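Local coordinates for betaine aldehyde dehydrogenase (Staphylococcus aureus subsp. aureus COL, PDB 4QTO), which catalyses the oxidation of betaine aldehyde to glycine betaine, probably with NAD as the hydride acceptor, at residues Ser317-Gln322 against Pro418-Glu423; Lys372-Thr377 against Met408-Glu413. All coordinates share one frame; numbering follows the deposited sequence. Where two conformers were deposited one is given.

Interaction 1 (Ser317-Gln322 against Pro418-Glu423)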
ATOM      1  N   SER A 317       1.913 -33.930  -9.096  1.00 10.69           N
ATOM      2  CA  SER A 317       2.440 -35.110  -9.742  1.00 12.32           C
ATOM      3  C   SER A 317       3.692 -35.689  -9.104  1.00 12.40           C
ATOM      4  O   SER A 317       4.037 -36.839  -9.411  1.00 13.38           O
ATOM      5  CB  SER A 317       2.784 -34.799 -11.198  1.00 14.70           C
ATOM      6  OG  SER A 317       3.863 -33.903 -11.289  1.00 16.11           O
ATOM      7  N   ARG A 318       4.378 -34.920  -8.255  1.00 10.85           N
ATOM      8  CA  ARG A 318       5.624 -35.357  -7.668  1.00 11.55           C
ATOM      9  C   ARG A 318       5.463 -35.546  -6.164  1.00 11.72           C
ATOM     10  O   ARG A 318       5.619 -34.601  -5.388  1.00 10.94           O
ATOM     11  CB  ARG A 318       6.755 -34.396  -7.972  1.00 11.96           C
ATOM     12  CG  ARG A 318       8.102 -34.909  -7.530  1.00 12.23           C
ATOM     13  CD  ARG A 318       9.221 -33.933  -7.805  1.00 13.41           C
ATOM     14  NE  ARG A 318      10.497 -34.556  -7.479  1.00 13.83           N
ATOM     15  CZ  ARG A 318      11.672 -33.995  -7.738  1.00 15.31           C
ATOM     16  NH1 ARG A 318      11.723 -32.791  -8.283  1.00 14.26           N
ATOM     17  NH2 ARG A 318      12.800 -34.639  -7.454  1.00 16.65           N
ATOM     18  N   ILE A 319       5.166 -36.775  -5.760  1.00 10.69           N
ATOM     19  CA  ILE A 319       4.963 -37.032  -4.330  1.00 10.08           C
ATOM     20  C   ILE A 319       6.316 -37.332  -3.704  1.00 10.94           C
ATOM     21  O   ILE A 319       7.104 -38.147  -4.220  1.00 10.90           O
ATOM     22  CB  ILE A 319       3.982 -38.164  -4.067  1.00 10.82           C
ATOM     23  CG1 ILE A 319       2.593 -37.814  -4.632  1.00 11.38           C
ATOM     24  CG2 ILE A 319       3.935 -38.471  -2.568  1.00 11.81           C
ATOM     25  CD1 ILE A 319       1.634 -38.955  -4.734  1.00 12.64           C
ATOM     26  N   LEU A 320       6.616 -36.641  -2.613  1.00 10.36           N
ATOM     27  CA  LEU A 320       7.846 -36.810  -1.838  1.00 10.60           C
ATOM     28  C   LEU A 320       7.385 -37.236  -0.457  1.00 10.50           C
ATOM     29  O   LEU A 320       6.732 -36.469   0.247  1.00 10.65           O
ATOM     30  CB  LEU A 320       8.650 -35.529  -1.765  1.00 11.75           C
ATOM     31  CG  LEU A 320       9.249 -35.060  -3.064  1.00 14.70           C
ATOM     32  CD1 LEU A 320       9.712 -33.629  -3.060  1.00 15.77           C
ATOM     33  CD2 LEU A 320      10.405 -35.960  -3.388  1.00 19.43           C
ATOM     34  N   VAL A 321       7.686 -38.481  -0.070  1.00 10.01           N
ATOM     35  CA  VAL A 321       7.169 -39.036   1.194  1.00  9.95           C
ATOM     36  C   VAL A 321       8.330 -39.484   2.075  1.00  9.97           C
ATOM     37  O   VAL A 321       9.341 -40.047   1.605  1.00 10.23           O
ATOM     38  CB  VAL A 321       6.161 -40.189   0.936  1.00 10.24           C
ATOM     39  CG1 VAL A 321       6.798 -41.334   0.180  1.00 11.64           C
ATOM     40  CG2 VAL A 321       5.555 -40.680   2.246  1.00 10.99           C
ATOM     41  N   GLN A 322       8.230 -39.212   3.357  1.00  9.49           N
ATOM     42  CA  GLN A 322       9.314 -39.547   4.258  1.00 10.12           C
ATOM     43  C   GLN A 322       9.590 -41.062   4.234  1.00 10.61           C
ATOM     44  O   GLN A 322       8.652 -41.844   4.265  1.00 10.18           O
ATOM     45  CB  GLN A 322       9.044 -38.977   5.667  1.00 11.14           C
ATOM     46  CG  GLN A 322      10.288 -38.956   6.513  1.00 12.16           C
ATOM     47  CD  GLN A 322      10.222 -37.906   7.612  1.00 14.16           C
ATOM     48  OE1 GLN A 322       9.153 -37.480   8.068  1.00 11.49           O
ATOM     49  NE2 GLN A 322      11.392 -37.415   7.999  1.00 18.71           N
ATOM     50  N   PRO A 418      -2.942 -38.393 -15.690  1.00 13.89           N
ATOM     51  CA  PRO A 418      -3.352 -38.953 -14.393  1.00 13.30           C
ATOM     52  C   PRO A 418      -2.271 -39.864 -13.872  1.00 13.12           C
ATOM     53  O   PRO A 418      -2.434 -41.089 -13.801  1.00 12.77           O
ATOM     54  CB  PRO A 418      -4.634 -39.687 -14.730  1.00 14.28           C
ATOM     55  CG  PRO A 418      -4.463 -40.094 -16.151  1.00 14.77           C
ATOM     56  CD  PRO A 418      -3.651 -39.024 -16.821  1.00 14.55           C
ATOM     57  N   VAL A 419      -1.148 -39.250 -13.549  1.00 13.19           N
ATOM     58  CA  VAL A 419       0.066 -39.977 -13.191  1.00 13.13           C
ATOM     59  C   VAL A 419       0.799 -39.229 -12.098  1.00 12.66           C
ATOM     60  O   VAL A 419       0.982 -38.000 -12.200  1.00 12.44           O
ATOM     61  CB  VAL A 419       1.025 -40.004 -14.404  1.00 14.94           C
ATOM     62  CG1 VAL A 419       2.324 -40.726 -14.089  1.00 15.62           C
ATOM     63  CG2 VAL A 419       0.360 -40.608 -15.641  1.00 15.74           C
ATOM     64  N   VAL A 420       1.228 -39.963 -11.086  1.00 12.21           N
ATOM     65  CA  VAL A 420       2.093 -39.424 -10.032  1.00 12.88           C
ATOM     66  C   VAL A 420       3.317 -40.310  -9.891  1.00 13.05           C
ATOM     67  O   VAL A 420       3.270 -41.501 -10.191  1.00 12.95           O
ATOM     68  CB  VAL A 420       1.395 -39.327  -8.655  1.00 12.84           C
ATOM     69  CG1 VAL A 420       0.096 -38.531  -8.772  1.00 13.63           C
ATOM     70  CG2 VAL A 420       1.099 -40.688  -8.053  1.00 13.05           C
ATOM     71  N   THR A 421       4.431 -39.706  -9.471  1.00 12.39           N
ATOM     72  CA  THR A 421       5.647 -40.439  -9.113  1.00 13.46           C
ATOM     73  C   THR A 421       5.775 -40.336  -7.596  1.00 13.16           C
ATOM     74  O   THR A 421       5.259 -39.377  -6.996  1.00 11.91           O
ATOM     75  CB  THR A 421       6.936 -39.853  -9.747  1.00 14.04           C
ATOM     76  OG1 THR A 421       7.039 -38.443  -9.459  1.00 13.98           O
ATOM     77  CG2 THR A 421       6.940 -40.056 -11.235  1.00 16.50           C
ATOM     78  N   VAL A 422       6.458 -41.287  -6.988  1.00 12.57           N
ATOM     79  CA  VAL A 422       6.687 -41.300  -5.556  1.00 12.76           C
ATOM     80  C   VAL A 422       8.184 -41.459  -5.293  1.00 13.39           C
ATOM     81  O   VAL A 422       8.792 -42.451  -5.739  1.00 15.32           O
ATOM     82  CB  VAL A 422       5.915 -42.440  -4.835  1.00 13.66           C
ATOM     83  CG1 VAL A 422       6.089 -42.327  -3.325  1.00 14.01           C
ATOM     84  CG2 VAL A 422       4.415 -42.380  -5.166  1.00 14.17           C
ATOM     85  N   GLU A 423       8.756 -40.526  -4.542  1.00 12.31           N
ATOM     86  CA  GLU A 423      10.156 -40.559  -4.141  1.00 13.05           C
ATOM     87  C   GLU A 423      10.198 -40.474  -2.642  1.00 13.53           C
ATOM     88  O   GLU A 423       9.354 -39.790  -2.038  1.00 11.60           O
ATOM     89  CB  GLU A 423      10.928 -39.337  -4.651  1.00 13.63           C
ATOM     90  CG  GLU A 423      11.240 -39.329  -6.139  1.00 14.89           C
ATOM     91  CD  GLU A 423      11.544 -37.916  -6.607  1.00 16.18           C
ATOM     92  OE1 GLU A 423      12.719 -37.507  -6.618  1.00 17.23           O
ATOM     93  OE2 GLU A 423      10.561 -37.172  -6.818  1.00 14.64           O
TER
HETATM   94  O   HOH W   1       6.191 -36.706 -11.370  1.00 20.42           O
HETATM   95  O   HOH W   2       8.047 -38.229  -6.995  1.00 14.15           O
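Glu423 leans across to Arg318, which grips its carboxylate side-on: NE donates to OE2 at 2.7 Å, while NH2 of Arg318 meets OE1 of Glu423 at 3.0 Å. The guanidinium and carboxylate planes lie only 8° apart, and each oxygen offers its syn lone pair, making a flat, two-pronged salt bridge. An extended chain with CG anti to the backbone N (chi1 -173°) lifts the guanidinium straight off the sheet, and Glu423, two residues past Thr421, the bridge partner of Arg318, bends back to meet it. Further bonds from NH2 to Thr406 OG1 and from NH1 to the Asp437 carbonyl help fix the guanidinium.

On this same face, Leu320 lies alongside Glu423 and points the same way, with Leu320 CD2 3.6 Å from Glu423 CB. A water tucks in beside the acid: it donates to OE2 of Glu423 and to the carbonyl O of Ile319, and accepts from OG1 of Thr421. A second water donates both to that hydroxyl oxygen and to the Ser317 carbonyl, so Thr421 links the two waters.

On the other face the side chains of the two strands that meet are apolar. Ile319 sends CD1 against Val420 CG2 at 3.8 Å, and Val321 CG1 meets Val422 CG1 at 3.7 Å, the branches crossing at a slant; Phe329 of helix 323-337 packs against both Ile319 and Val321.

Beneath the side chains runs a parallel ladder. Ser317 O accepts from Thr421 N, Ile319 N gives to Thr421 O, Ile319 O takes Glu423 N, and Val321 N gives to Glu423 O, each near 2.9 Å. With helix 323-337 covering one face and helix 409-412 the other, these neighbouring parallel strands belong to the alpha/beta sheet of the catalytic domain of aldehyde dehydrogenases.

Interaction 2 (Lys372-Thr377 against Met408-Glu413); sequences KAEGAT and MRIVQE
Glu374 lies along Met408, the two side chains sliding past each other in opposite directions, with OE1 of Glu374 3.4 Å from CB of Met408. The acid's target lies just beyond, at the start of helix 409-412, where Met408 is the N-cap residue. There OE2 of Glu374 takes the amide N of Arg409 at 2.6 Å, and its OE1 takes the N of Ile410 at 3.1 Å. Both oxygens use their syn lone pairs, so the carboxylate straddles two successive N-H groups of the first turn. Beyond CG the Glu374 chain runs out straight (chi2 -175°), which brings the carboxylate up to the start of helix 409-412.

Met408 returns the reach. Its extended chain brings CE to 3.4 Å from the carbonyl O of Glu374, and SD lies 4.0 Å from CB of Ala376, just past the Schellman motif at Gly375 that ends helix 358-373.

Arg409 turns its head elsewhere: a bend at chi3 (58°) brings the guanidinium to Glu413, with NE bonded to OE2 of Glu413 at 2.8 Å and NH2 to its OE1. Tyr367 OH also bonds to that OE1.

Glu374, from another part of the chain, thus accepts from the first N-H groups of helix 409-412, which have no preceding turn to bond to. Its negative charge at the positive end of the helix dipole should be stabilising, and the setting would probably favour the ionised acid.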
ATOM      1  N   LYS A 372       9.675 -46.788 -17.648  1.00 18.56           N
ATOM      2  CA  LYS A 372      10.160 -48.166 -17.536  1.00 20.43           C
ATOM      3  C   LYS A 372      11.591 -48.305 -18.015  1.00 21.64           C
ATOM      4  O   LYS A 372      12.413 -48.973 -17.380  1.00 22.34           O
ATOM      5  CB  LYS A 372       9.262 -49.094 -18.317  1.00 22.64           C
ATOM      6  CG  LYS A 372       7.861 -49.267 -17.773  1.00 23.21           C
ATOM      7  CD  LYS A 372       7.140 -50.148 -18.787  1.00 27.15           C
ATOM      8  CE  LYS A 372       5.654 -50.325 -18.583  1.00 29.75           C
ATOM      9  NZ  LYS A 372       5.456 -51.193 -17.392  1.00 30.97           N
ATOM     10  N   ALA A 373      11.912 -47.667 -19.130  1.00 21.69           N
ATOM     11  CA  ALA A 373      13.284 -47.747 -19.677  1.00 23.08           C
ATOM     12  C   ALA A 373      14.330 -47.159 -18.715  1.00 22.92           C
ATOM     13  O   ALA A 373      15.494 -47.557 -18.727  1.00 24.60           O
ATOM     14  CB  ALA A 373      13.334 -47.059 -21.034  1.00 23.65           C
ATOM     15  N   GLU A 374      13.917 -46.196 -17.895  1.00 21.52           N
ATOM     16  CA  GLU A 374      14.768 -45.590 -16.889  1.00 21.91           C
ATOM     17  C   GLU A 374      14.848 -46.388 -15.621  1.00 23.61           C
ATOM     18  O   GLU A 374      15.565 -46.010 -14.701  1.00 22.71           O
ATOM     19  CB  GLU A 374      14.185 -44.218 -16.484  1.00 26.00           C
ATOM     20  CG  GLU A 374      14.095 -43.246 -17.592  1.00 29.07           C
ATOM     21  CD  GLU A 374      13.621 -41.882 -17.096  1.00 24.16           C
ATOM     22  OE1 GLU A 374      12.452 -41.680 -16.628  1.00 24.31           O
ATOM     23  OE2 GLU A 374      14.454 -41.010 -17.295  1.00 25.35           O
ATOM     24  N   GLY A 375      14.049 -47.453 -15.521  1.00 23.16           N
ATOM     25  CA  GLY A 375      14.095 -48.315 -14.348  1.00 24.21           C
ATOM     26  C   GLY A 375      13.053 -48.066 -13.294  1.00 22.69           C
ATOM     27  O   GLY A 375      13.163 -48.613 -12.200  1.00 27.09           O
ATOM     28  N   ALA A 376      12.056 -47.223 -13.576  1.00 19.13           N
ATOM     29  CA  ALA A 376      10.995 -46.977 -12.616  1.00 18.24           C
ATOM     30  C   ALA A 376       9.937 -48.057 -12.752  1.00 17.91           C
ATOM     31  O   ALA A 376       9.850 -48.739 -13.750  1.00 19.51           O
ATOM     32  CB  ALA A 376      10.360 -45.612 -12.833  1.00 17.53           C
ATOM     33  N   THR A 377       9.134 -48.226 -11.708  1.00 18.02           N
ATOM     34  CA  THR A 377       8.070 -49.235 -11.694  1.00 17.87           C
ATOM     35  C   THR A 377       6.691 -48.619 -11.893  1.00 18.22           C
ATOM     36  O   THR A 377       6.380 -47.667 -11.204  1.00 15.98           O
ATOM     37  CB  THR A 377       8.078 -49.933 -10.317  1.00 18.91           C
ATOM     38  OG1 THR A 377       9.263 -50.768 -10.234  1.00 21.52           O
ATOM     39  CG2 THR A 377       6.869 -50.792 -10.125  1.00 19.73           C
ATOM     40  N   MET A 408      15.636 -38.994 -13.161  1.00 19.98           N
ATOM     41  CA  MET A 408      14.794 -39.503 -14.244  1.00 19.05           C
ATOM     42  C   MET A 408      13.938 -38.497 -14.978  1.00 20.89           C
ATOM     43  O   MET A 408      13.404 -37.571 -14.376  1.00 18.71           O
ATOM     44  CB  MET A 408      13.862 -40.575 -13.691  1.00 19.55           C
ATOM     45  CG  MET A 408      14.558 -41.787 -13.123  1.00 20.62           C
ATOM     46  SD  MET A 408      13.352 -42.929 -12.427  1.00 21.94           S
ATOM     47  CE  MET A 408      14.456 -44.299 -12.009  1.00 24.75           C
ATOM     48  N   ARG A 409      13.757 -38.711 -16.282  1.00 21.79           N
ATOM     49  CA  ARG A 409      12.859 -37.855 -17.054  1.00 21.09           C
ATOM     50  C   ARG A 409      11.416 -37.862 -16.536  1.00 18.65           C
ATOM     51  O   ARG A 409      10.740 -36.828 -16.559  1.00 18.70           O
ATOM     52  CB  ARG A 409      12.833 -38.282 -18.531  1.00 22.85           C
ATOM     53  CG  ARG A 409      14.130 -38.072 -19.283  1.00 24.71           C
ATOM     54  CD  ARG A 409      13.935 -38.410 -20.765  1.00 24.95           C
ATOM     55  NE  ARG A 409      12.887 -37.592 -21.361  1.00 24.06           N
ATOM     56  CZ  ARG A 409      12.219 -37.867 -22.473  1.00 25.28           C
ATOM     57  NH1 ARG A 409      12.457 -38.976 -23.168  1.00 29.89           N
ATOM     58  NH2 ARG A 409      11.271 -37.035 -22.878  1.00 26.24           N
ATOM     59  N   ILE A 410      10.949 -39.020 -16.066  0.50 15.88           N
ATOM     60  CA  ILE A 410       9.563 -39.135 -15.590  0.50 14.53           C
ATOM     61  C   ILE A 410       9.349 -38.256 -14.359  0.50 15.35           C
ATOM     62  O   ILE A 410       8.230 -37.830 -14.115  0.50 14.82           O
ATOM     63  CB  ILE A 410       9.142 -40.608 -15.355  0.50 14.20           C
ATOM     64  CG1 ILE A 410       7.620 -40.770 -15.134  0.50 12.83           C
ATOM     65  CG2 ILE A 410       9.917 -41.244 -14.203  0.50 13.79           C
ATOM     66  CD1 ILE A 410       6.752 -40.523 -16.339  0.50 12.61           C
ATOM     67  N   VAL A 411      10.412 -38.000 -13.603  1.00 16.75           N
ATOM     68  CA  VAL A 411      10.323 -37.154 -12.407  1.00 17.14           C
ATOM     69  C   VAL A 411      10.514 -35.704 -12.802  1.00 18.45           C
ATOM     70  O   VAL A 411       9.811 -34.834 -12.288  1.00 21.02           O
ATOM     71  CB  VAL A 411      11.350 -37.566 -11.328  1.00 17.09           C
ATOM     72  CG1 VAL A 411      11.389 -36.531 -10.204  1.00 16.61           C
ATOM     73  CG2 VAL A 411      11.000 -38.939 -10.790  1.00 18.19           C
ATOM     74  N   GLN A 412      11.435 -35.420 -13.726  1.00 18.23           N
ATOM     75  CA  GLN A 412      11.726 -34.040 -14.097  1.00 21.19           C
ATOM     76  C   GLN A 412      10.728 -33.375 -15.038  1.00 23.35           C
ATOM     77  O   GLN A 412      10.484 -32.174 -14.924  1.00 24.96           O
ATOM     78  CB  GLN A 412      13.109 -33.956 -14.709  1.00 20.04           C
ATOM     79  CG  GLN A 412      14.234 -34.208 -13.720  1.00 20.17           C
ATOM     80  CD  GLN A 412      14.325 -33.127 -12.662  1.00 20.15           C
ATOM     81  OE1 GLN A 412      14.235 -31.933 -12.987  1.00 18.51           O
ATOM     82  NE2 GLN A 412      14.545 -33.516 -11.410  1.00 19.66           N
ATOM     83  N   GLU A 413      10.109 -34.149 -15.917  1.00 19.35           N
ATOM     84  CA  GLU A 413       9.217 -33.607 -16.923  1.00 17.97           C
ATOM     85  C   GLU A 413       7.725 -33.668 -16.594  1.00 17.84           C
ATOM     86  O   GLU A 413       7.235 -34.625 -15.991  1.00 20.70           O
ATOM     87  CB  GLU A 413       9.504 -34.305 -18.264  1.00 18.40           C
ATOM     88  CG  GLU A 413      10.960 -34.157 -18.672  1.00 18.74           C
ATOM     89  CD  GLU A 413      11.314 -34.887 -19.958  1.00 21.96           C
ATOM     90  OE1 GLU A 413      10.404 -35.259 -20.730  1.00 24.49           O
ATOM     91  OE2 GLU A 413      12.515 -35.072 -20.189  1.00 22.96           O
TER

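In the fold
Coming from the N terminus, the chain enters these contacts at strand 318-322, passes through helix 323-337, and then reaches helix 358-373. The turn that ends this helix forms one half of interaction 2. After strands 377-380 and 399-402, the short helix 409-412 closes that smaller loop, and strand 419-425 then comes in beside strand 318-322 to close the larger loop of interaction 1. The smaller closure therefore lies wholly within the larger. Their centres are about 12 Å apart, and they meet where Val411 packs on the Arg318 and Glu423 side chains. Together they tie two inner strands of the seven-stranded sheet to helix 409-412 on one face and, through it, to the end of helix 358-373.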